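Local coordinates for protein Xcc_ctr_pt (Xanthomonas campestris pv. campestris, PDB 6NJW) that probably cleaves nucleic acid as a class 2 OLD family nuclease, its C-terminal Toprim region binding magnesium for a proposed two-metal mechanism, at residues 204-207 against 208-212; 43-46 against 47-51. One frame throughout, in Å; residues are numbered along the deposited sequence.

How the contacts relate
Contact 2 comes first along the chain and contact 1 near its end. Their centres are about 17 Å apart, and their nearest atoms, about 6 Å apart, do not touch. Contact 2 is the turn between helix 29-41 and strand 51-55, an outermost strand of the four-stranded parallel sheet. Contact 1 is the start of helix 208-226. Two helices tie them together. V35 and F38 of helix 29-41 meet contact 1, while L214, R218, I217 and I221 of helix 208-226 receive I44 and I51 of contact 2. The C-terminal helix thus carries a magnesium ligand, Y209, at its start and packs on the Toprim fold further along.

Contact 1. Residues 204-207 against 208-212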
ATOM      1  N   ASP A 204      10.159 -12.424   0.788  1.00 46.71           N
ATOM      2  CA  ASP A 204       9.224 -13.443   1.258  1.00 49.80           C
ATOM      3  C   ASP A 204       8.151 -12.916   2.216  1.00 48.40           C
ATOM      4  O   ASP A 204       7.174 -13.637   2.457  1.00 53.94           O
ATOM      5  CB  ASP A 204       9.984 -14.608   1.921  1.00 55.29           C
ATOM      6  CG  ASP A 204      10.821 -14.167   3.105  1.00 58.98           C
ATOM      7  OD1 ASP A 204      11.540 -13.153   2.982  1.00 58.83           O
ATOM      8  OD2 ASP A 204      10.761 -14.835   4.163  1.00 70.40           O
ATOM      9  N   VAL A 205       8.279 -11.708   2.767  1.00 47.77           N
ATOM     10  CA  VAL A 205       7.229 -11.161   3.631  1.00 45.67           C
ATOM     11  C   VAL A 205       6.415 -10.075   2.922  1.00 45.99           C
ATOM     12  O   VAL A 205       5.785  -9.243   3.582  1.00 45.78           O
ATOM     13  CB  VAL A 205       7.797 -10.635   4.960  1.00 46.67           C
ATOM     14  CG1 VAL A 205       8.446 -11.765   5.752  1.00 53.43           C
ATOM     15  CG2 VAL A 205       8.782  -9.471   4.728  1.00 44.59           C
ATOM     16  N   CYS A 206       6.417 -10.048   1.599  1.00 40.31           N
ATOM     17  CA  CYS A 206       5.669  -9.014   0.884  1.00 40.50           C
ATOM     18  C   CYS A 206       4.182  -9.335   0.925  1.00 37.86           C
ATOM     19  O   CYS A 206       3.785 -10.424   0.498  1.00 37.98           O
ATOM     20  CB  CYS A 206       6.136  -8.908  -0.570  1.00 37.57           C
ATOM     21  SG  CYS A 206       5.373  -7.523  -1.493  1.00 40.49           S
ATOM     22  N   PRO A 207       3.333  -8.426   1.405  1.00 41.24           N
ATOM     23  CA  PRO A 207       1.889  -8.665   1.331  1.00 39.91           C
ATOM     24  C   PRO A 207       1.459  -8.852  -0.111  1.00 39.06           C
ATOM     25  O   PRO A 207       1.992  -8.217  -1.027  1.00 36.65           O
ATOM     26  CB  PRO A 207       1.279  -7.394   1.937  1.00 43.43           C
ATOM     27  CG  PRO A 207       2.381  -6.782   2.755  1.00 46.23           C
ATOM     28  CD  PRO A 207       3.660  -7.149   2.054  1.00 37.13           C
ATOM     29  N   ALA A 208       0.471  -9.728  -0.300  1.00 40.20           N
ATOM     30  CA  ALA A 208       0.037 -10.097  -1.644  1.00 42.29           C
ATOM     31  C   ALA A 208      -0.526  -8.902  -2.417  1.00 41.42           C
ATOM     32  O   ALA A 208      -0.305  -8.780  -3.630  1.00 38.24           O
ATOM     33  CB  ALA A 208      -0.997 -11.218  -1.563  1.00 43.19           C
ATOM     34  N   TYR A 209      -1.263  -8.013  -1.752  1.00 39.09           N
ATOM     35  CA  TYR A 209      -1.843  -6.905  -2.506  1.00 37.76           C
ATOM     36  C   TYR A 209      -0.763  -5.954  -3.020  1.00 37.81           C
ATOM     37  O   TYR A 209      -0.915  -5.374  -4.103  1.00 36.26           O
ATOM     38  CB  TYR A 209      -2.907  -6.179  -1.671  1.00 35.25           C
ATOM     39  CG  TYR A 209      -2.427  -5.190  -0.627  1.00 38.40           C
ATOM     40  CD1 TYR A 209      -1.622  -5.590   0.440  1.00 41.59           C
ATOM     41  CD2 TYR A 209      -2.814  -3.864  -0.682  1.00 41.94           C
ATOM     42  CE1 TYR A 209      -1.198  -4.675   1.412  1.00 43.59           C
ATOM     43  CE2 TYR A 209      -2.386  -2.939   0.283  1.00 44.76           C
ATOM     44  CZ  TYR A 209      -1.586  -3.354   1.323  1.00 44.76           C
ATOM     45  OH  TYR A 209      -1.167  -2.439   2.276  1.00 45.75           O
ATOM     46  N   ILE A 210       0.350  -5.829  -2.297  1.00 35.05           N
ATOM     47  CA  ILE A 210       1.447  -4.979  -2.752  1.00 37.11           C
ATOM     48  C   ILE A 210       2.179  -5.625  -3.926  1.00 37.58           C
ATOM     49  O   ILE A 210       2.500  -4.958  -4.919  1.00 36.40           O
ATOM     50  CB  ILE A 210       2.398  -4.676  -1.575  1.00 32.25           C
ATOM     51  CG1 ILE A 210       1.711  -3.740  -0.559  1.00 36.73           C
ATOM     52  CG2 ILE A 210       3.714  -4.068  -2.056  1.00 31.53           C
ATOM     53  CD1 ILE A 210       2.601  -3.370   0.622  1.00 38.18           C
ATOM     54  N   ARG A 211       2.469  -6.924  -3.835  1.00 34.77           N
ATOM     55  CA  ARG A 211       3.073  -7.609  -4.978  1.00 35.73           C
ATOM     56  C   ARG A 211       2.188  -7.506  -6.220  1.00 37.26           C
ATOM     57  O   ARG A 211       2.679  -7.269  -7.332  1.00 34.17           O
ATOM     58  CB  ARG A 211       3.337  -9.079  -4.639  1.00 39.78           C
ATOM     59  CG  ARG A 211       3.965  -9.858  -5.814  1.00 36.65           C
ATOM     60  CD  ARG A 211       4.124 -11.355  -5.507  1.00 38.96           C
ATOM     61  NE  ARG A 211       4.834 -11.575  -4.257  1.00 47.28           N
ATOM     62  CZ  ARG A 211       6.149 -11.738  -4.184  1.00 51.78           C
ATOM     63  NH1 ARG A 211       6.863 -11.713  -5.294  1.00 47.07           N
ATOM     64  NH2 ARG A 211       6.744 -11.938  -3.013  1.00 52.84           N
ATOM     65  N   SER A 212       0.881  -7.670  -6.047  1.00 34.88           N
ATOM     66  CA  SER A 212      -0.048  -7.572  -7.164  1.00 32.28           C
ATOM     67  C   SER A 212       0.005  -6.199  -7.816  1.00 33.18           C
ATOM     68  O   SER A 212       0.035  -6.092  -9.049  1.00 35.77           O
ATOM     69  CB  SER A 212      -1.468  -7.869  -6.682  1.00 38.94           C
ATOM     70  OG  SER A 212      -1.658  -9.262  -6.492  1.00 40.34           O
TER
HETATM   71  O   HOH W   1       3.308 -12.038  -2.230  1.00 56.81           O
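P207 packs its ring beside I210 at the N-terminus of helix 208-226, with P207 in the N-cap position. The two side chains lie alongside each other and point the same way, CG of P207 standing 4.0 Å from CD1 of I210. CB of P207 also meets Y209, at the ring edge and near the ring plane, 3.7 Å from CE1. I210 borders the same aromatic ring over one face: its CG1 lies 3.6 Å above the plane, displaced toward the rim. Y209 CG sits between its own backbone N and carbonyl carbon (chi1 80°), which swings the ring back over the start of the helix. Y209 is a magnesium ligand together with D82; the contacts with P207 and I210 probably help to position its ring. Outside the turn, F38 of helix 29-41 and L138 of helix 134-154 also pack on P207.

C206 extends the apolar surface. Its SG, anti to the backbone N (chi1 -174°), comes within 3.9 Å of CG2 of I210. The polar edge begins at the P207 carbonyl. R211 N donates to P207 O at 3.1 Å in a nearly straight bond (171°), closing the first helical turn. I210 N adds a weak bond to the same oxygen. R211 runs outward, extended until it bends at chi3, and its guanidinium passes obliquely by CB of C206. A water links the two residues. It donates to C206 O, and R211 NE, with the water in the guanidinium plane at its edge, donates to it at 2.6 Å.

Contact 2. Residues 43-46 against 47-51; sequences NIPL and DMLGI
The turn in which P45 and L46 meet L49 and I51 completes the beta-alpha-beta crossover from strand 22-26 through helix 29-41 to the parallel strand 51-55. Helix 29-41 has ended in a Schellman motif at N43. Residues D47 to G50 then form a type I beta turn, closed by G50 N on D47 O at 3.1 Å. Two longer backbone bonds overlap this turn. L49 N donates to P45 O at 2.9 Å, reaching back from within it, and I51 N donates to L46 O at 2.8 Å, bracketing it. G50 takes a positive phi of 72°, which redirects the chain into the strand.

M48 and L49 pack on the same side of the P45 ring, at its CB and CD ends. CD of the proline ring touches CD1 of L49 at 3.7 Å, the two groups meeting at a slant. The ring's CB meets CG of M48 at 3.9 Å, the methionine crossing it at about a right angle. M48 then bends away at chi2 and chi3. I44 reaches the same leucine methyl through CG2, and it also packs on L214 and R218 of helix 208-226.

L46 forms the buried side. With CG anti to the carbonyl carbon (chi1 -65°), its CD2 branch packs obliquely against I51. I24 of strand 22-26 touches both residues. The closing contact is made by one methyl: L46 CD2 lies 4.0 Å from I51 CD1 and equally close to I51 CG2.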
ATOM      1  N   ASN A  43      12.891  -6.722  -7.164  1.00 38.50           N
ATOM      2  CA  ASN A  43      13.671  -6.415  -8.371  1.00 37.58           C
ATOM      3  C   ASN A  43      12.841  -5.660  -9.404  1.00 41.96           C
ATOM      4  O   ASN A  43      13.033  -5.816 -10.615  1.00 37.61           O
ATOM      5  CB  ASN A  43      14.283  -7.686  -8.969  1.00 43.17           C
ATOM      6  CG  ASN A  43      15.317  -8.299  -8.053  1.00 41.31           C
ATOM      7  OD1 ASN A  43      16.102  -7.585  -7.436  1.00 45.15           O
ATOM      8  ND2 ASN A  43      15.311  -9.613  -7.946  1.00 48.40           N
ATOM      9  N   ILE A  44      11.913  -4.840  -8.919  1.00 37.16           N
ATOM     10  CA  ILE A  44      11.075  -3.981  -9.748  1.00 38.33           C
ATOM     11  C   ILE A  44      11.556  -2.564  -9.464  1.00 37.94           C
ATOM     12  O   ILE A  44      11.272  -2.015  -8.393  1.00 41.94           O
ATOM     13  CB  ILE A  44       9.585  -4.197  -9.437  1.00 38.88           C
ATOM     14  CG1 ILE A  44       9.203  -5.642  -9.750  1.00 38.42           C
ATOM     15  CG2 ILE A  44       8.683  -3.191 -10.194  1.00 34.58           C
ATOM     16  CD1 ILE A  44       7.773  -6.004  -9.402  1.00 39.91           C
ATOM     17  N   PRO A  45      12.348  -1.963 -10.345  1.00 41.86           N
ATOM     18  CA  PRO A  45      13.023  -0.706  -9.997  1.00 41.23           C
ATOM     19  C   PRO A  45      12.205   0.538 -10.346  1.00 39.78           C
ATOM     20  O   PRO A  45      12.286   1.066 -11.462  1.00 42.46           O
ATOM     21  CB  PRO A  45      14.306  -0.787 -10.825  1.00 42.69           C
ATOM     22  CG  PRO A  45      13.816  -1.451 -12.102  1.00 38.34           C
ATOM     23  CD  PRO A  45      12.771  -2.470 -11.660  1.00 37.97           C
ATOM     24  N   LEU A  46      11.431   1.033  -9.377  1.00 39.01           N
ATOM     25  CA  LEU A  46      10.395   2.014  -9.686  1.00 42.47           C
ATOM     26  C   LEU A  46      10.986   3.282 -10.286  1.00 35.08           C
ATOM     27  O   LEU A  46      10.477   3.794 -11.286  1.00 42.48           O
ATOM     28  CB  LEU A  46       9.591   2.326  -8.424  1.00 39.16           C
ATOM     29  CG  LEU A  46       8.789   1.133  -7.886  1.00 37.98           C
ATOM     30  CD1 LEU A  46       7.988   1.565  -6.643  1.00 40.47           C
ATOM     31  CD2 LEU A  46       7.885   0.534  -8.935  1.00 37.81           C
ATOM     32  N   ASP A  47      12.090   3.768  -9.724  1.00 35.89           N
ATOM     33  CA  ASP A  47      12.676   5.016 -10.203  1.00 45.61           C
ATOM     34  C   ASP A  47      13.225   4.857 -11.610  1.00 41.11           C
ATOM     35  O   ASP A  47      13.011   5.720 -12.468  1.00 40.67           O
ATOM     36  CB  ASP A  47      13.783   5.472  -9.257  1.00 44.38           C
ATOM     37  CG  ASP A  47      13.270   5.758  -7.864  1.00 57.84           C
ATOM     38  OD1 ASP A  47      12.113   6.220  -7.749  1.00 60.66           O
ATOM     39  OD2 ASP A  47      14.016   5.517  -6.888  1.00 66.88           O
ATOM     40  N   MET A  48      13.927   3.748 -11.862  1.00 43.33           N
ATOM     41  CA  MET A  48      14.448   3.492 -13.198  1.00 46.49           C
ATOM     42  C   MET A  48      13.320   3.343 -14.205  1.00 39.58           C
ATOM     43  O   MET A  48      13.450   3.782 -15.351  1.00 39.70           O
ATOM     44  CB  MET A  48      15.326   2.242 -13.175  1.00 41.28           C
ATOM     45  CG  MET A  48      16.373   2.245 -12.087  1.00 43.85           C
ATOM     46  SD  MET A  48      17.747   3.293 -12.549  1.00 55.90           S
ATOM     47  CE  MET A  48      18.408   2.419 -13.960  1.00 41.95           C
ATOM     48  N   LEU A  49      12.191   2.776 -13.783  1.00 38.55           N
ATOM     49  CA  LEU A  49      11.027   2.614 -14.647  1.00 34.86           C
ATOM     50  C   LEU A  49      10.188   3.877 -14.789  1.00 39.42           C
ATOM     51  O   LEU A  49       9.178   3.844 -15.496  1.00 42.99           O
ATOM     52  CB  LEU A  49      10.133   1.485 -14.113  1.00 39.55           C
ATOM     53  CG  LEU A  49      10.655   0.043 -14.270  1.00 45.86           C
ATOM     54  CD1 LEU A  49       9.898  -0.952 -13.369  1.00 38.60           C
ATOM     55  CD2 LEU A  49      10.591  -0.381 -15.708  1.00 39.11           C
ATOM     56  N   GLY A  50      10.540   4.970 -14.122  1.00 39.99           N
ATOM     57  CA  GLY A  50       9.707   6.161 -14.202  1.00 39.46           C
ATOM     58  C   GLY A  50       8.391   6.072 -13.454  1.00 40.93           C
ATOM     59  O   GLY A  50       7.425   6.737 -13.840  1.00 41.74           O
ATOM     60  N   ILE A  51       8.308   5.245 -12.410  1.00 36.53           N
ATOM     61  CA  ILE A  51       7.078   5.093 -11.629  1.00 36.50           C
ATOM     62  C   ILE A  51       7.224   5.877 -10.337  1.00 38.99           C
ATOM     63  O   ILE A  51       8.213   5.711  -9.613  1.00 41.08           O
ATOM     64  CB  ILE A  51       6.769   3.613 -11.346  1.00 37.95           C
ATOM     65  CG1 ILE A  51       6.503   2.890 -12.660  1.00 36.29           C
ATOM     66  CG2 ILE A  51       5.546   3.473 -10.441  1.00 38.92           C
ATOM     67  CD1 ILE A  51       6.630   1.395 -12.586  1.00 38.22           C
TER